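Local coordinates for WbbM protein (Klebsiella pneumoniae, PDB 6U4B), which is a trimeric, bifunctional glycosyltransferase thought to polymerise an O-antigen polysaccharide, and it binds magnesium, at residues A[168-171]-A[172-176]; A[178-181]-A[182-186]; A[437-441]-A[442-446]. One frame throughout, in Å; residues are numbered along the deposited sequence.

All three contacts are local, each made within one run of chain around a helix, and they follow in series without nesting or crossing. Contact 1 comes first and covers helix 168-173 and the turn that leaves it. Contact 2 follows at once, at the start of helix 180-193. These two lie 10 Å apart between centres and touch: Tyr169 and Tyr172 pack on Leu178, His179, Ile180 and Gln184, so the two successive helices of the DUF4422 region are tied together. Contact 3 comes much later, where helix 434-441 ends in the glycosyltransferase family 8 region. Its centre is about 71 Å from that of contact 1, on the opposite side of the chain's centre.

Contact 1. Residues A[168-171]-A[172-176]; sequences NYDH and YERGE
Glu173 OE1 approaches the Tyr169 ring obliquely, 3.7 Å from CE1. The carboxylate plane is turned 78° from the ring. One residue along, the Asp170 carboxylate and Arg174 guanidinium planes are 46° apart. Here the aliphatic part of the arginine does the touching: Arg174 CD comes 3.2 Å from Asp170 OD2. The chain bends at chi3 (64°), and Arg174 NE stays 4.2 Å from Asp170 OD2. The oxygen lies well out of the guanidinium plane, so the two charges are near without a salt bridge. Asp170 OD2 instead accepts a hydrogen bond from the backbone N of Lys166. At the guanidinium edge, His171 ND1 is 4.2 Å from Arg174 NH2; His171 ND1 itself is hydrogen-bonded to Ser165 OG. These pairs lie along the short helix 168-173 of the DUF4422 region and the residues that follow it. The i to i+4 bonds include Glu173 N to Tyr169 O (3.2 Å) and Arg174 N to Asp170 O (3.0 Å). Tyr172 turns to the buried side, against Val253, Ile257 and Arg260 of helix 253-272, and the His171 ring meets Tyr212 edge-to-face.

Contact 2. Residues A[178-181]-A[182-186]; sequences LHIR and DYQAA
Asp182 OD2 is held by a water and by Tyr246 OH, so the buried carboxylate has partners from solvent and protein. The water links it to His179: it accepts from His179 N and can donate to Asp182 OD2, 2.8 Å away. Asp182 CG is anti to the carbonyl carbon (chi1 -59°), which turns the carboxylate back toward His179. The same two residues are joined a second time through the backbone, where His179 O receives Asp182 N at 2.9 Å. Arg181 and Asp182 run side by side, pointing the same way, with Arg181 CG 3.6 Å from Asp182 OD1.

These residues lead into helix 180-193 of the DUF4422 region and make its first two turns. His179 precedes the helix. Ile180 O and Gln184 N form the shortest backbone bond here, at 2.7 Å, and the bond is nearly straight (168°). The Gln184 side chain folds back beside it, with CG 3.3 Å from Ile180 O. Its CG is anti to the carbonyl carbon (chi1 -74°), which brings the chain alongside the preceding turn. Gln184 OE1 then lies 3.6 Å from Arg181 CA, with Ile180 CG2 a little further off. The other branch of the isoleucine reaches Tyr183: Ile180 CD1 sits at the edge of that ring, in its plane, 3.8 Å from Tyr183 CD1. Tyr183 OH is hydrogen-bonded to Asn205 OD1. Tyr246 also meets the His179 ring nearly parallel, and His179 NE2 is hydrogen-bonded to Glu250 OE2.

Contact 3. Residues A[437-441]-A[442-446]; sequences EGFVK and FSAMS
Phe442 lies back over the last turn of its helix, against the carbonyl of Gly438. Its CB is 3.4 Å from Gly438 O, and CG is 3.6 Å from the same oxygen. The closest ring atom is CD2, 3.1 Å from Gly438 O. The oxygen sits at the edge of the ring, near its plane. Further out, CE2 only grazes that oxygen. Phe442 CG is anti to its own carbonyl carbon (chi1 -67°), which turns the ring back along the helix. Lys441 CD lies over one face, offset toward the rim. Gly438 O is thus met twice by the same residue, because Phe442 N also donates to it at 2.9 Å.

Phe442 is the first residue to leave helical backbone angles. Ser443 follows with positive phi (58°) as the C-prime residue of a Schellman motif. Its two bonds are Ala444 N to Phe439 O, 2.9 Å, and a weak one from Ser443 N to Val440 O. The turn brings Ala444 back onto the helix. Its methyl carbon CB packs 3.9 Å from Phe439 CB and lies obliquely to the ring, near CG and CD1.

The Phe439 side chain is about 13 Å from a bound magnesium ion. It packs on Phe504 and on Ala455 of helix 455-461, while Val440 touches Leu459 of that helix. At the N-terminal end of the contact, Glu437 makes a salt bridge to Lys432 in strand 428-432 and a hydrogen bond to Thr545 of helix 543-554.

Contact 1. Residues A[168-171]-A[172-176]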
loop_
_atom_site.group_PDB
_atom_site.type_symbol
_atom_site.label_atom_id
_atom_site.label_comp_id
_atom_site.label_asym_id
_atom_site.label_seq_id
_atom_site.Cartn_x
_atom_site.Cartn_y
_atom_site.Cartn_z
ATOM N N ASN A 168 -43.571 -43.519 -18.552
ATOM C CA ASN A 168 -42.846 -42.389 -17.972
ATOM C C ASN A 168 -41.520 -42.828 -17.366
ATOM O O ASN A 168 -40.531 -42.088 -17.425
ATOM C CB ASN A 168 -43.714 -41.689 -16.927
ATOM C CG ASN A 168 -44.864 -40.919 -17.546
ATOM O OD1 ASN A 168 -44.665 -40.077 -18.424
ATOM N ND2 ASN A 168 -46.080 -41.216 -17.100
ATOM N N TYR A 169 -41.480 -44.022 -16.772
ATOM C CA TYR A 169 -40.219 -44.551 -16.265
ATOM C C TYR A 169 -39.223 -44.747 -17.398
ATOM O O TYR A 169 -38.080 -44.282 -17.326
ATOM C CB TYR A 169 -40.460 -45.871 -15.529
ATOM C CG TYR A 169 -39.195 -46.528 -15.015
ATOM C CD1 TYR A 169 -38.470 -47.408 -15.811
ATOM C CD2 TYR A 169 -38.728 -46.272 -13.735
ATOM C CE1 TYR A 169 -37.316 -48.005 -15.346
ATOM C CE2 TYR A 169 -37.577 -46.868 -13.261
ATOM C CZ TYR A 169 -36.875 -47.733 -14.070
ATOM O OH TYR A 169 -35.725 -48.328 -13.602
ATOM N N ASP A 170 -39.647 -45.437 -18.459
ATOM C CA ASP A 170 -38.768 -45.676 -19.597
ATOM C C ASP A 170 -38.342 -44.371 -20.258
ATOM O O ASP A 170 -37.254 -44.298 -20.842
ATOM C CB ASP A 170 -39.470 -46.598 -20.598
ATOM C CG ASP A 170 -38.569 -47.022 -21.738
ATOM O OD1 ASP A 170 -37.403 -47.391 -21.480
ATOM O OD2 ASP A 170 -39.039 -47.008 -22.895
ATOM N N HIS A 171 -39.172 -43.328 -20.162
ATOM C CA HIS A 171 -38.819 -42.042 -20.751
ATOM C C HIS A 171 -37.640 -41.407 -20.025
ATOM O O HIS A 171 -36.807 -40.738 -20.647
ATOM C CB HIS A 171 -40.027 -41.105 -20.734
ATOM C CG HIS A 171 -39.851 -39.875 -21.570
ATOM N ND1 HIS A 171 -39.686 -39.924 -22.937
ATOM C CD2 HIS A 171 -39.817 -38.563 -21.234
ATOM C CE1 HIS A 171 -39.558 -38.697 -23.409
ATOM N NE2 HIS A 171 -39.635 -37.852 -22.396
ATOM N N TYR A 172 -37.555 -41.596 -18.706
ATOM C CA TYR A 172 -36.388 -41.108 -17.981
ATOM C C TYR A 172 -35.140 -41.881 -18.384
ATOM O O TYR A 172 -34.074 -41.288 -18.588
ATOM C CB TYR A 172 -36.614 -41.206 -16.471
ATOM C CG TYR A 172 -35.644 -40.370 -15.655
ATOM C CD1 TYR A 172 -34.329 -40.779 -15.459
ATOM C CD2 TYR A 172 -36.048 -39.173 -15.078
ATOM C CE1 TYR A 172 -33.443 -40.013 -14.719
ATOM C CE2 TYR A 172 -35.171 -38.401 -14.336
ATOM C CZ TYR A 172 -33.871 -38.827 -14.159
ATOM O OH TYR A 172 -32.998 -38.061 -13.422
ATOM N N GLU A 173 -35.257 -43.203 -18.518
ATOM C CA GLU A 173 -34.087 -44.025 -18.807
ATOM C C GLU A 173 -33.522 -43.730 -20.191
ATOM O O GLU A 173 -32.300 -43.729 -20.380
ATOM C CB GLU A 173 -34.441 -45.504 -18.676
ATOM C CG GLU A 173 -33.294 -46.433 -19.013
ATOM C CD GLU A 173 -33.496 -47.830 -18.471
ATOM O OE1 GLU A 173 -34.447 -48.031 -17.687
ATOM O OE2 GLU A 173 -32.700 -48.724 -18.825
ATOM N N ARG A 174 -34.388 -43.477 -21.169
ATOM C CA ARG A 174 -33.936 -43.187 -22.523
ATOM C C ARG A 174 -33.510 -41.736 -22.712
ATOM O O ARG A 174 -33.070 -41.378 -23.811
ATOM C CB ARG A 174 -35.039 -43.539 -23.524
ATOM C CG ARG A 174 -35.377 -45.018 -23.557
ATOM C CD ARG A 174 -36.719 -45.281 -24.226
ATOM N NE ARG A 174 -36.732 -44.901 -25.636
ATOM C CZ ARG A 174 -37.252 -43.768 -26.099
ATOM N NH1 ARG A 174 -37.222 -43.506 -27.398
ATOM N NH2 ARG A 174 -37.803 -42.899 -25.264
ATOM N N GLY A 175 -33.620 -40.905 -21.679
ATOM C CA GLY A 175 -33.253 -39.507 -21.825
ATOM C C GLY A 175 -31.786 -39.349 -22.186
ATOM O O GLY A 175 -30.915 -40.043 -21.655
ATOM N N GLU A 176 -31.517 -38.418 -23.107
ATOM C CA GLU A 176 -30.153 -38.215 -23.587
ATOM C C GLU A 176 -29.219 -37.800 -22.458
ATOM O O GLU A 176 -28.086 -38.288 -22.369
ATOM C CB GLU A 176 -30.143 -37.167 -24.700
ATOM C CG GLU A 176 -28.762 -36.867 -25.259
ATOM C CD GLU A 176 -28.791 -35.803 -26.336
ATOM O OE1 GLU A 176 -29.767 -35.025 -26.381
ATOM O OE2 GLU A 176 -27.838 -35.746 -27.142
#

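Contact 2. Residues A[178-181]-A[182-186]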
loop_
_atom_site.group_PDB
_atom_site.type_symbol
_atom_site.label_atom_id
_atom_site.label_comp_id
_atom_site.label_asym_id
_atom_site.label_seq_id
_atom_site.Cartn_x
_atom_site.Cartn_y
_atom_site.Cartn_z
ATOM N N LEU A 178 -30.072 -38.052 -19.113
ATOM C CA LEU A 178 -30.646 -38.607 -17.900
ATOM C C LEU A 178 -30.034 -39.970 -17.608
ATOM O O LEU A 178 -29.615 -40.693 -18.516
ATOM C CB LEU A 178 -32.170 -38.737 -18.015
ATOM C CG LEU A 178 -32.950 -37.436 -18.217
ATOM C CD1 LEU A 178 -34.431 -37.726 -18.411
ATOM C CD2 LEU A 178 -32.733 -36.496 -17.039
ATOM N N HIS A 179 -29.992 -40.315 -16.325
ATOM C CA HIS A 179 -29.445 -41.584 -15.863
ATOM C C HIS A 179 -30.428 -42.169 -14.859
ATOM O O HIS A 179 -30.652 -41.589 -13.791
ATOM C CB HIS A 179 -28.056 -41.392 -15.255
ATOM C CG HIS A 179 -27.072 -40.770 -16.198
ATOM N ND1 HIS A 179 -26.246 -41.518 -17.009
ATOM C CD2 HIS A 179 -26.794 -39.473 -16.469
ATOM C CE1 HIS A 179 -25.494 -40.707 -17.733
ATOM N NE2 HIS A 179 -25.806 -39.462 -17.424
ATOM N N ILE A 180 -31.023 -43.312 -15.212
ATOM C CA ILE A 180 -32.159 -43.838 -14.469
ATOM C C ILE A 180 -31.803 -44.155 -13.024
ATOM O O ILE A 180 -32.685 -44.151 -12.157
ATOM C CB ILE A 180 -32.725 -45.079 -15.197
ATOM C CG1 ILE A 180 -34.070 -45.489 -14.592
ATOM C CG2 ILE A 180 -31.724 -46.225 -15.164
ATOM C CD1 ILE A 180 -35.115 -44.398 -14.647
ATOM N N ARG A 181 -30.523 -44.412 -12.733
ATOM C CA ARG A 181 -30.118 -44.678 -11.356
ATOM C C ARG A 181 -30.435 -43.502 -10.442
ATOM O O ARG A 181 -30.718 -43.697 -9.253
ATOM C CB ARG A 181 -28.625 -45.013 -11.300
ATOM C CG ARG A 181 -27.699 -43.814 -11.459
ATOM C CD ARG A 181 -26.237 -44.225 -11.416
ATOM N NE ARG A 181 -25.859 -45.009 -12.587
ATOM C CZ ARG A 181 -25.327 -44.494 -13.692
ATOM N NH1 ARG A 181 -25.017 -45.283 -14.711
ATOM N NH2 ARG A 181 -25.105 -43.189 -13.776
ATOM N N ASP A 182 -30.406 -42.278 -10.974
ATOM C CA ASP A 182 -30.761 -41.113 -10.172
ATOM C C ASP A 182 -32.251 -41.102 -9.854
ATOM O O ASP A 182 -32.648 -40.796 -8.723
ATOM C CB ASP A 182 -30.358 -39.832 -10.900
ATOM C CG ASP A 182 -28.869 -39.769 -11.192
ATOM O OD1 ASP A 182 -28.081 -40.349 -10.413
ATOM O OD2 ASP A 182 -28.483 -39.135 -12.200
ATOM N N TYR A 183 -33.089 -41.430 -10.841
ATOM C CA TYR A 183 -34.529 -41.482 -10.606
ATOM C C TYR A 183 -34.896 -42.672 -9.729
ATOM O O TYR A 183 -35.786 -42.569 -8.877
ATOM C CB TYR A 183 -35.272 -41.537 -11.942
ATOM C CG TYR A 183 -36.782 -41.563 -11.818
ATOM C CD1 TYR A 183 -37.534 -42.548 -12.447
ATOM C CD2 TYR A 183 -37.453 -40.603 -11.073
ATOM C CE1 TYR A 183 -38.915 -42.575 -12.338
ATOM C CE2 TYR A 183 -38.832 -40.623 -10.956
ATOM C CZ TYR A 183 -39.558 -41.610 -11.591
ATOM O OH TYR A 183 -40.931 -41.630 -11.477
ATOM N N GLN A 184 -34.216 -43.807 -9.919
ATOM C CA GLN A 184 -34.423 -44.955 -9.039
ATOM C C GLN A 184 -34.128 -44.596 -7.590
ATOM O O GLN A 184 -34.853 -45.014 -6.679
ATOM C CB GLN A 184 -33.546 -46.127 -9.479
ATOM C CG GLN A 184 -34.013 -46.838 -10.734
ATOM C CD GLN A 184 -33.105 -47.991 -11.111
ATOM O OE1 GLN A 184 -31.968 -47.786 -11.537
ATOM N NE2 GLN A 184 -33.598 -49.212 -10.945
ATOM N N ALA A 185 -33.063 -43.824 -7.358
ATOM C CA ALA A 185 -32.726 -43.416 -5.998
ATOM C C ALA A 185 -33.819 -42.540 -5.399
ATOM O O ALA A 185 -34.133 -42.653 -4.207
ATOM C CB ALA A 185 -31.386 -42.682 -5.991
ATOM N N ALA A 186 -34.409 -41.657 -6.211
ATOM C CA ALA A 186 -35.489 -40.808 -5.719
ATOM C C ALA A 186 -36.744 -41.623 -5.429
ATOM O O ALA A 186 -37.464 -41.336 -4.466
ATOM C CB ALA A 186 -35.784 -39.698 -6.726
HETATM O O HOH W 1 -30.187 -38.288 -14.233
#

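Contact 3. Residues A[437-441]-A[442-446]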
loop_
_atom_site.group_PDB
_atom_site.type_symbol
_atom_site.label_atom_id
_atom_site.label_comp_id
_atom_site.label_asym_id
_atom_site.label_seq_id
_atom_site.Cartn_x
_atom_site.Cartn_y
_atom_site.Cartn_z
ATOM N N GLU A 437 -13.707 22.479 -30.683
ATOM C CA GLU A 437 -13.451 23.896 -30.923
ATOM C C GLU A 437 -12.266 24.081 -31.862
ATOM O O GLU A 437 -12.286 24.954 -32.736
ATOM C CB GLU A 437 -13.212 24.617 -29.596
ATOM C CG GLU A 437 -13.091 26.132 -29.716
ATOM C CD GLU A 437 -12.803 26.796 -28.383
ATOM O OE1 GLU A 437 -11.948 27.708 -28.340
ATOM O OE2 GLU A 437 -13.424 26.399 -27.374
ATOM N N GLY A 438 -11.228 23.255 -31.704
ATOM C CA GLY A 438 -10.103 23.317 -32.622
ATOM C C GLY A 438 -10.436 22.773 -33.997
ATOM O O GLY A 438 -9.980 23.307 -35.010
ATOM N N PHE A 439 -11.231 21.698 -34.052
ATOM C CA PHE A 439 -11.638 21.149 -35.341
ATOM C C PHE A 439 -12.402 22.178 -36.163
ATOM O O PHE A 439 -12.202 22.288 -37.378
ATOM C CB PHE A 439 -12.487 19.892 -35.139
ATOM C CG PHE A 439 -11.708 18.698 -34.660
ATOM C CD1 PHE A 439 -10.326 18.674 -34.741
ATOM C CD2 PHE A 439 -12.364 17.596 -34.136
ATOM C CE1 PHE A 439 -9.611 17.573 -34.302
ATOM C CE2 PHE A 439 -11.655 16.494 -33.696
ATOM C CZ PHE A 439 -10.276 16.483 -33.780
ATOM N N VAL A 440 -13.286 22.942 -35.518
ATOM C CA VAL A 440 -14.042 23.963 -36.235
ATOM C C VAL A 440 -13.120 25.092 -36.679
ATOM O O VAL A 440 -13.177 25.550 -37.826
ATOM C CB VAL A 440 -15.197 24.489 -35.365
ATOM C CG1 VAL A 440 -15.900 25.646 -36.064
ATOM C CG2 VAL A 440 -16.177 23.374 -35.057
ATOM N N LYS A 441 -12.248 25.548 -35.778
ATOM C CA LYS A 441 -11.368 26.669 -36.090
ATOM C C LYS A 441 -10.394 26.334 -37.212
ATOM O O LYS A 441 -10.075 27.199 -38.034
ATOM C CB LYS A 441 -10.610 27.092 -34.831
ATOM C CG LYS A 441 -9.696 28.289 -35.009
ATOM C CD LYS A 441 -8.921 28.555 -33.729
ATOM C CE LYS A 441 -7.919 29.679 -33.912
ATOM N NZ LYS A 441 -8.582 30.986 -34.188
ATOM N N PHE A 442 -9.920 25.091 -37.274
ATOM C CA PHE A 442 -8.918 24.694 -38.254
ATOM C C PHE A 442 -9.507 23.942 -39.439
ATOM O O PHE A 442 -8.752 23.345 -40.214
ATOM C CB PHE A 442 -7.830 23.859 -37.581
ATOM C CG PHE A 442 -7.003 24.635 -36.600
ATOM C CD1 PHE A 442 -6.118 25.604 -37.042
ATOM C CD2 PHE A 442 -7.113 24.403 -35.239
ATOM C CE1 PHE A 442 -5.359 26.326 -36.146
ATOM C CE2 PHE A 442 -6.355 25.123 -34.339
ATOM C CZ PHE A 442 -5.478 26.085 -34.794
ATOM N N SER A 443 -10.832 23.965 -39.600
ATOM C CA SER A 443 -11.497 23.411 -40.782
ATOM C C SER A 443 -11.165 21.932 -40.978
ATOM O O SER A 443 -10.893 21.482 -42.094
ATOM C CB SER A 443 -11.150 24.217 -42.034
ATOM O OG SER A 443 -11.557 25.567 -41.896
ATOM N N ALA A 444 -11.179 21.172 -39.887
ATOM C CA ALA A 444 -10.984 19.732 -39.985
ATOM C C ALA A 444 -12.149 19.095 -40.734
ATOM O O ALA A 444 -13.313 19.442 -40.513
ATOM C CB ALA A 444 -10.845 19.116 -38.594
ATOM N N MET A 445 -11.831 18.165 -41.631
ATOM C CA MET A 445 -12.841 17.538 -42.475
ATOM C C MET A 445 -13.632 16.513 -41.671
ATOM O O MET A 445 -13.052 15.598 -41.075
ATOM C CB MET A 445 -12.188 16.876 -43.687
ATOM C CG MET A 445 -11.507 17.846 -44.639
ATOM S SD MET A 445 -12.629 19.089 -45.310
ATOM C CE MET A 445 -11.628 19.761 -46.634
ATOM N N SER A 446 -14.953 16.664 -41.659
ATOM C CA SER A 446 -15.822 15.697 -41.009
ATOM C C SER A 446 -16.074 14.508 -41.932
ATOM O O SER A 446 -15.756 14.528 -43.124
ATOM C CB SER A 446 -17.146 16.347 -40.608
ATOM O OG SER A 446 -17.928 16.657 -41.749
#